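Local atomic coordinates of Cow rumen GH26 endo-mannanase (Metagenome, PDB entry 6UEH), a protein that probably hydrolyses internal beta-1,4-mannosidic bonds of mannans such as galactomannan, through a family 26 glycosidase domain joined to an accessory domain of the CBM6 family. Residues F41-N46 with Y120-F125; A47-N52 with V114-I119. One frame throughout, in Å; residues are numbered along the deposited sequence.

Contact 1 (F41-N46 with Y120-F125)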
loop_
_atom_site.group_PDB
_atom_site.type_symbol
_atom_site.label_atom_id
_atom_site.label_comp_id
_atom_site.label_asym_id
_atom_site.label_seq_id
_atom_site.Cartn_x
_atom_site.Cartn_y
_atom_site.Cartn_z
ATOM N N PHE A 41 24.492 7.347 -30.245
ATOM C CA PHE A 41 23.549 7.413 -29.138
ATOM C C PHE A 41 23.320 8.846 -28.673
ATOM O O PHE A 41 24.027 9.766 -29.084
ATOM C CB PHE A 41 24.036 6.553 -27.966
ATOM C CG PHE A 41 25.380 6.962 -27.418
ATOM C CD1 PHE A 41 25.474 7.885 -26.387
ATOM C CD2 PHE A 41 26.546 6.408 -27.924
ATOM C CE1 PHE A 41 26.706 8.256 -25.880
ATOM C CE2 PHE A 41 27.783 6.773 -27.418
ATOM C CZ PHE A 41 27.863 7.698 -26.394
ATOM N N ALA A 42 22.316 9.023 -27.821
ATOM C CA ALA A 42 22.055 10.313 -27.206
ATOM C C ALA A 42 22.745 10.388 -25.850
ATOM O O ALA A 42 22.631 9.471 -25.035
ATOM C CB ALA A 42 20.553 10.546 -27.059
ATOM N N TYR A 43 23.477 11.472 -25.620
ATOM C CA TYR A 43 24.104 11.711 -24.328
ATOM C C TYR A 43 23.291 12.768 -23.593
ATOM O O TYR A 43 23.442 13.964 -23.835
ATOM C CB TYR A 43 25.559 12.157 -24.495
ATOM C CG TYR A 43 26.333 12.330 -23.199
ATOM C CD1 TYR A 43 25.957 11.667 -22.033
ATOM C CD2 TYR A 43 27.444 13.163 -23.146
ATOM C CE1 TYR A 43 26.672 11.832 -20.854
ATOM C CE2 TYR A 43 28.162 13.331 -21.981
ATOM C CZ TYR A 43 27.774 12.669 -20.836
ATOM O OH TYR A 43 28.499 12.848 -19.679
ATOM N N LEU A 44 22.405 12.306 -22.720
ATOM C CA LEU A 44 21.570 13.185 -21.913
ATOM C C LEU A 44 22.406 13.824 -20.817
ATOM O O LEU A 44 22.840 13.136 -19.904
ATOM C CB LEU A 44 20.407 12.396 -21.305
ATOM C CG LEU A 44 19.527 13.057 -20.240
ATOM C CD1 LEU A 44 18.608 14.070 -20.863
ATOM C CD2 LEU A 44 18.721 12.015 -19.475
ATOM N N THR A 45 22.646 15.130 -20.905
ATOM C CA THR A 45 23.422 15.808 -19.869
ATOM C C THR A 45 22.532 16.676 -18.983
ATOM O O THR A 45 21.958 16.183 -18.008
ATOM C CB THR A 45 24.558 16.675 -20.469
ATOM O OG1 THR A 45 24.034 17.524 -21.497
ATOM C CG2 THR A 45 25.655 15.786 -21.054
ATOM N N ASN A 46 22.417 17.960 -19.314
ATOM C CA ASN A 46 21.597 18.875 -18.521
ATOM C C ASN A 46 20.393 19.423 -19.287
ATOM O O ASN A 46 19.823 20.448 -18.910
ATOM C CB ASN A 46 22.447 20.040 -17.997
ATOM C CG ASN A 46 23.094 20.846 -19.109
ATOM O OD1 ASN A 46 22.935 20.544 -20.294
ATOM N ND2 ASN A 46 23.831 21.883 -18.730
ATOM N N TYR A 120 18.647 12.865 -12.736
ATOM C CA TYR A 120 19.737 13.840 -12.745
ATOM C C TYR A 120 20.585 13.805 -14.020
ATOM O O TYR A 120 21.673 14.379 -14.063
ATOM C CB TYR A 120 20.644 13.618 -11.531
ATOM C CG TYR A 120 19.955 13.832 -10.203
ATOM C CD1 TYR A 120 19.041 14.862 -10.032
ATOM C CD2 TYR A 120 20.219 13.003 -9.120
ATOM C CE1 TYR A 120 18.409 15.062 -8.820
ATOM C CE2 TYR A 120 19.593 13.194 -7.905
ATOM C CZ TYR A 120 18.689 14.225 -7.761
ATOM O OH TYR A 120 18.062 14.419 -6.551
ATOM N N GLY A 121 20.095 13.132 -15.053
ATOM C CA GLY A 121 20.783 13.105 -16.333
ATOM C C GLY A 121 22.149 12.440 -16.313
ATOM O O GLY A 121 22.434 11.608 -15.452
ATOM N N TYR A 122 22.990 12.825 -17.271
ATOM C CA TYR A 122 24.316 12.237 -17.474
ATOM C C TYR A 122 24.242 10.715 -17.552
ATOM O O TYR A 122 24.870 9.988 -16.776
ATOM C CB TYR A 122 25.279 12.718 -16.393
ATOM C CG TYR A 122 25.528 14.201 -16.541
ATOM C CD1 TYR A 122 26.471 14.679 -17.442
ATOM C CD2 TYR A 122 24.778 15.126 -15.827
ATOM C CE1 TYR A 122 26.685 16.036 -17.600
ATOM C CE2 TYR A 122 24.983 16.485 -15.979
ATOM C CZ TYR A 122 25.937 16.934 -16.867
ATOM O OH TYR A 122 26.143 18.284 -17.020
ATOM N N ALA A 123 23.443 10.264 -18.513
ATOM C CA ALA A 123 23.320 8.859 -18.866
ATOM C C ALA A 123 23.196 8.759 -20.382
ATOM O O ALA A 123 22.874 9.740 -21.052
ATOM C CB ALA A 123 22.123 8.225 -18.180
ATOM N N GLU A 124 23.447 7.574 -20.921
ATOM C CA GLU A 124 23.483 7.394 -22.367
ATOM C C GLU A 124 22.291 6.575 -22.839
ATOM O O GLU A 124 21.895 5.610 -22.187
ATOM C CB GLU A 124 24.795 6.726 -22.791
ATOM C CG GLU A 124 26.051 7.532 -22.454
ATOM C CD GLU A 124 26.385 7.524 -20.971
ATOM O OE1 GLU A 124 26.525 6.424 -20.396
ATOM O OE2 GLU A 124 26.496 8.618 -20.373
ATOM N N PHE A 125 21.722 6.967 -23.976
ATOM C CA PHE A 125 20.558 6.288 -24.530
ATOM C C PHE A 125 20.799 5.908 -25.989
ATOM O O PHE A 125 20.988 6.775 -26.840
ATOM C CB PHE A 125 19.314 7.174 -24.409
ATOM C CG PHE A 125 18.928 7.483 -22.993
ATOM C CD1 PHE A 125 19.573 8.484 -22.285
ATOM C CD2 PHE A 125 17.917 6.773 -22.366
ATOM C CE1 PHE A 125 19.222 8.767 -20.982
ATOM C CE2 PHE A 125 17.561 7.055 -21.061
ATOM C CZ PHE A 125 18.214 8.054 -20.368
HETATM O O HOH W 1 21.410 16.803 -15.512
#
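A chi1 of -176° swings the Tyr43 ring away from its own backbone N and along Glu124, whose chain bends at chi2 (73°) and brings OE2 within 3.3 Å of Tyr43 CE1. The same glutamate lays its aliphatic part against Phe41, Glu124 CG lying 3.6 Å from Phe41 CE1. Farther along, Tyr43 OH meets the edge of the Tyr122 ring at CD1 (3.5 Å), and Thr45 CB makes an off-centre CH-pi contact 4.1 Å from the Tyr122 ring centroid. Leu44 lies on the other side of the sheet, where its CD2 touches Phe125 CE1 at 3.6 Å. The backbones pair antiparallel: Ala42 and Phe125 exchange two nearly straight hydrogen bonds, and Leu44 N donates to Ala123 O. Leu44 O accepts from Ala123 N (3.2 Å) and, weakly, from Tyr122 N, so two residues face one, a G1 beta bulge. Just past it, a water lies 2.6 Å from Thr45 O and 2.8 Å from Tyr120 O, placed to bridge them. Strand 42-44 thus joins strand 123-132, which pairs with strand 59-69; Trp24 and Trp97 meet Tyr43 and Phe41 edge-to-face, while Arg76 and Gln78 on strand 76-82 hydrogen-bond to Gly121 O.

Contact 2 (A47-N52 with V114-I119)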
loop_
_atom_site.group_PDB
_atom_site.type_symbol
_atom_site.label_atom_id
_atom_site.label_comp_id
_atom_site.label_asym_id
_atom_site.label_seq_id
_atom_site.Cartn_x
_atom_site.Cartn_y
_atom_site.Cartn_z
ATOM N N ALA A 47 20.008 18.737 -20.358
ATOM C CA ALA A 47 18.851 19.138 -21.151
ATOM C C ALA A 47 18.088 17.905 -21.621
ATOM O O ALA A 47 18.700 16.901 -21.976
ATOM C CB ALA A 47 19.282 19.984 -22.336
ATOM N N PRO A 48 16.747 17.980 -21.634
ATOM C CA PRO A 48 15.925 16.803 -21.938
ATOM C C PRO A 48 15.995 16.346 -23.394
ATOM O O PRO A 48 16.330 17.124 -24.288
ATOM C CB PRO A 48 14.507 17.275 -21.600
ATOM C CG PRO A 48 14.550 18.746 -21.816
ATOM C CD PRO A 48 15.923 19.172 -21.368
ATOM N N ILE A 49 15.685 15.073 -23.610
ATOM C CA ILE A 49 15.459 14.547 -24.949
ATOM C C ILE A 49 14.055 13.964 -24.971
ATOM O O ILE A 49 13.563 13.483 -23.947
ATOM C CB ILE A 49 16.496 13.476 -25.345
ATOM C CG1 ILE A 49 16.419 12.275 -24.401
ATOM C CG2 ILE A 49 17.901 14.073 -25.355
ATOM C CD1 ILE A 49 17.358 11.138 -24.776
ATOM N N SER A 50 13.395 14.015 -26.124
ATOM C CA SER A 50 12.000 13.602 -26.169
ATOM C C SER A 50 11.541 13.105 -27.534
ATOM O O SER A 50 12.198 13.326 -28.549
ATOM C CB SER A 50 11.105 14.760 -25.726
ATOM O OG SER A 50 11.245 15.867 -26.599
ATOM N N PHE A 51 10.398 12.427 -27.528
ATOM C CA PHE A 51 9.732 11.981 -28.744
ATOM C C PHE A 51 8.237 11.879 -28.477
ATOM O O PHE A 51 7.803 11.880 -27.323
ATOM C CB PHE A 51 10.291 10.639 -29.222
ATOM C CG PHE A 51 10.041 9.497 -28.274
ATOM C CD1 PHE A 51 10.812 9.343 -27.132
ATOM C CD2 PHE A 51 9.052 8.561 -28.539
ATOM C CE1 PHE A 51 10.592 8.287 -26.263
ATOM C CE2 PHE A 51 8.826 7.504 -27.674
ATOM C CZ PHE A 51 9.595 7.367 -26.534
ATOM N N ASN A 52 7.453 11.791 -29.544
ATOM C CA ASN A 52 6.006 11.727 -29.412
ATOM C C ASN A 52 5.432 10.336 -29.651
ATOM O O ASN A 52 5.903 9.591 -30.512
ATOM C CB ASN A 52 5.346 12.715 -30.374
ATOM C CG ASN A 52 3.843 12.537 -30.447
ATOM O OD1 ASN A 52 3.112 12.954 -29.548
ATOM N ND2 ASN A 52 3.371 11.909 -31.521
ATOM N N VAL A 114 6.949 11.970 -24.620
ATOM C CA VAL A 114 7.744 11.140 -23.728
ATOM C C VAL A 114 9.147 11.716 -23.629
ATOM O O VAL A 114 9.853 11.820 -24.633
ATOM C CB VAL A 114 7.813 9.681 -24.212
ATOM C CG1 VAL A 114 8.556 8.821 -23.195
ATOM C CG2 VAL A 114 6.409 9.141 -24.456
ATOM N N SER A 115 9.548 12.097 -22.420
ATOM C CA SER A 115 10.839 12.746 -22.222
ATOM C C SER A 115 11.722 12.018 -21.222
ATOM O O SER A 115 11.237 11.389 -20.282
ATOM C CB SER A 115 10.645 14.190 -21.748
ATOM O OG SER A 115 9.888 14.944 -22.674
ATOM N N PHE A 116 13.028 12.111 -21.434
ATOM C CA PHE A 116 13.978 11.827 -20.376
ATOM C C PHE A 116 14.547 13.157 -19.917
ATOM O O PHE A 116 15.196 13.862 -20.687
ATOM C CB PHE A 116 15.075 10.873 -20.846
ATOM C CG PHE A 116 14.590 9.473 -21.066
ATOM C CD1 PHE A 116 14.390 8.624 -19.992
ATOM C CD2 PHE A 116 14.315 9.011 -22.343
ATOM C CE1 PHE A 116 13.934 7.334 -20.188
ATOM C CE2 PHE A 116 13.860 7.726 -22.544
ATOM C CZ PHE A 116 13.670 6.885 -21.466
ATOM N N LYS A 117 14.271 13.508 -18.666
ATOM C CA LYS A 117 14.665 14.802 -18.127
ATOM C C LYS A 117 16.014 14.712 -17.423
ATOM O O LYS A 117 16.395 13.645 -16.938
ATOM C CB LYS A 117 13.589 15.327 -17.170
ATOM C CG LYS A 117 12.243 15.583 -17.839
ATOM C CD LYS A 117 11.236 16.183 -16.868
ATOM C CE LYS A 117 9.951 16.589 -17.580
ATOM N NZ LYS A 117 8.966 17.217 -16.649
ATOM N N PRO A 118 16.751 15.833 -17.380
ATOM C CA PRO A 118 18.049 15.881 -16.696
ATOM C C PRO A 118 17.908 15.859 -15.177
ATOM O O PRO A 118 18.423 16.744 -14.492
ATOM C CB PRO A 118 18.642 17.210 -17.168
ATOM C CG PRO A 118 17.456 18.049 -17.497
ATOM C CD PRO A 118 16.454 17.097 -18.079
ATOM N N ILE A 119 17.200 14.859 -14.664
ATOM C CA ILE A 119 17.060 14.661 -13.228
ATOM C C ILE A 119 17.366 13.200 -12.906
ATOM O O ILE A 119 16.448 12.384 -12.819
ATOM C CB ILE A 119 15.636 15.014 -12.733
ATOM C CG1 ILE A 119 15.181 16.359 -13.303
ATOM C CG2 ILE A 119 15.577 15.023 -11.209
ATOM C CD1 ILE A 119 13.741 16.708 -12.972
#
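An antiparallel pair at the margin of a four-stranded sheet joins 47-52 to 114-119, strand 49-55 being outermost and strand 110-117 its neighbour. Ile49 and Phe116 form one hydrogen-bonded pair (Phe116 N to Ile49 O, 2.9 Å), Phe51 and Val114 the next (Val114 N to Phe51 O, 2.8 Å). Between them Ser50 and Ser115 make a non-hydrogen-bonded pair, and Ser115 OG comes 3.3 Å from Ser50 CB. The side chains of Phe51 and Val114 run together toward the other sheet, with Val114 CB above one face of the Phe51 ring, off its centre and 4.0 Å from the centroid, while Val114 CG1 touches Phe51 CE1. A chi1 of 65° tucks this ring back over its own backbone, bringing CE1 and CZ under Val114. This inward layer suits the beta-sandwich expected of a CBM6 domain, since Phe51 also packs on Ile12 of strand 10-13 and on Ile128 and Val130 of strand 123-132, in the other sheet. Replacing Phe51 by an alanine is likely to leave Val114 CB without the ring face it rests on and to open a gap between the sheets. On the same layer Ile49 CG1 packs against Phe116 CB at 4.1 Å, at the ring's edge and near its plane. Nearer 47 and 119, Pro48 CD and Pro118 CD meet at 3.9 Å, and Pro118 centres an inverse gamma turn closed by Ile119 N to Lys117 O (2.7 Å).

How the contacts relate
Contact 2 is nested within the loop that contact 1 closes: 41-46 runs directly into 47-52, and 114-119 directly into 120-125. Their centres are 9 Å apart and they touch. Leu44 CD1 packs 3.4 Å from Phe116 O, Phe125 CE2 lies 3.7 Å from Phe116 CD1, and Pro118 CB comes 3.5 Å from Asn46 C. The two contacts belong to different sheets, so the Phe125-Phe116 ring contact bridges them. Contact 1 borders the calcium site: the Phe41 side chain is about 5 Å from the ion, and the ligands Gly40 and Asp126 flank its segments in sequence. From contact 2, the Ile49 side chain is about 10 Å away.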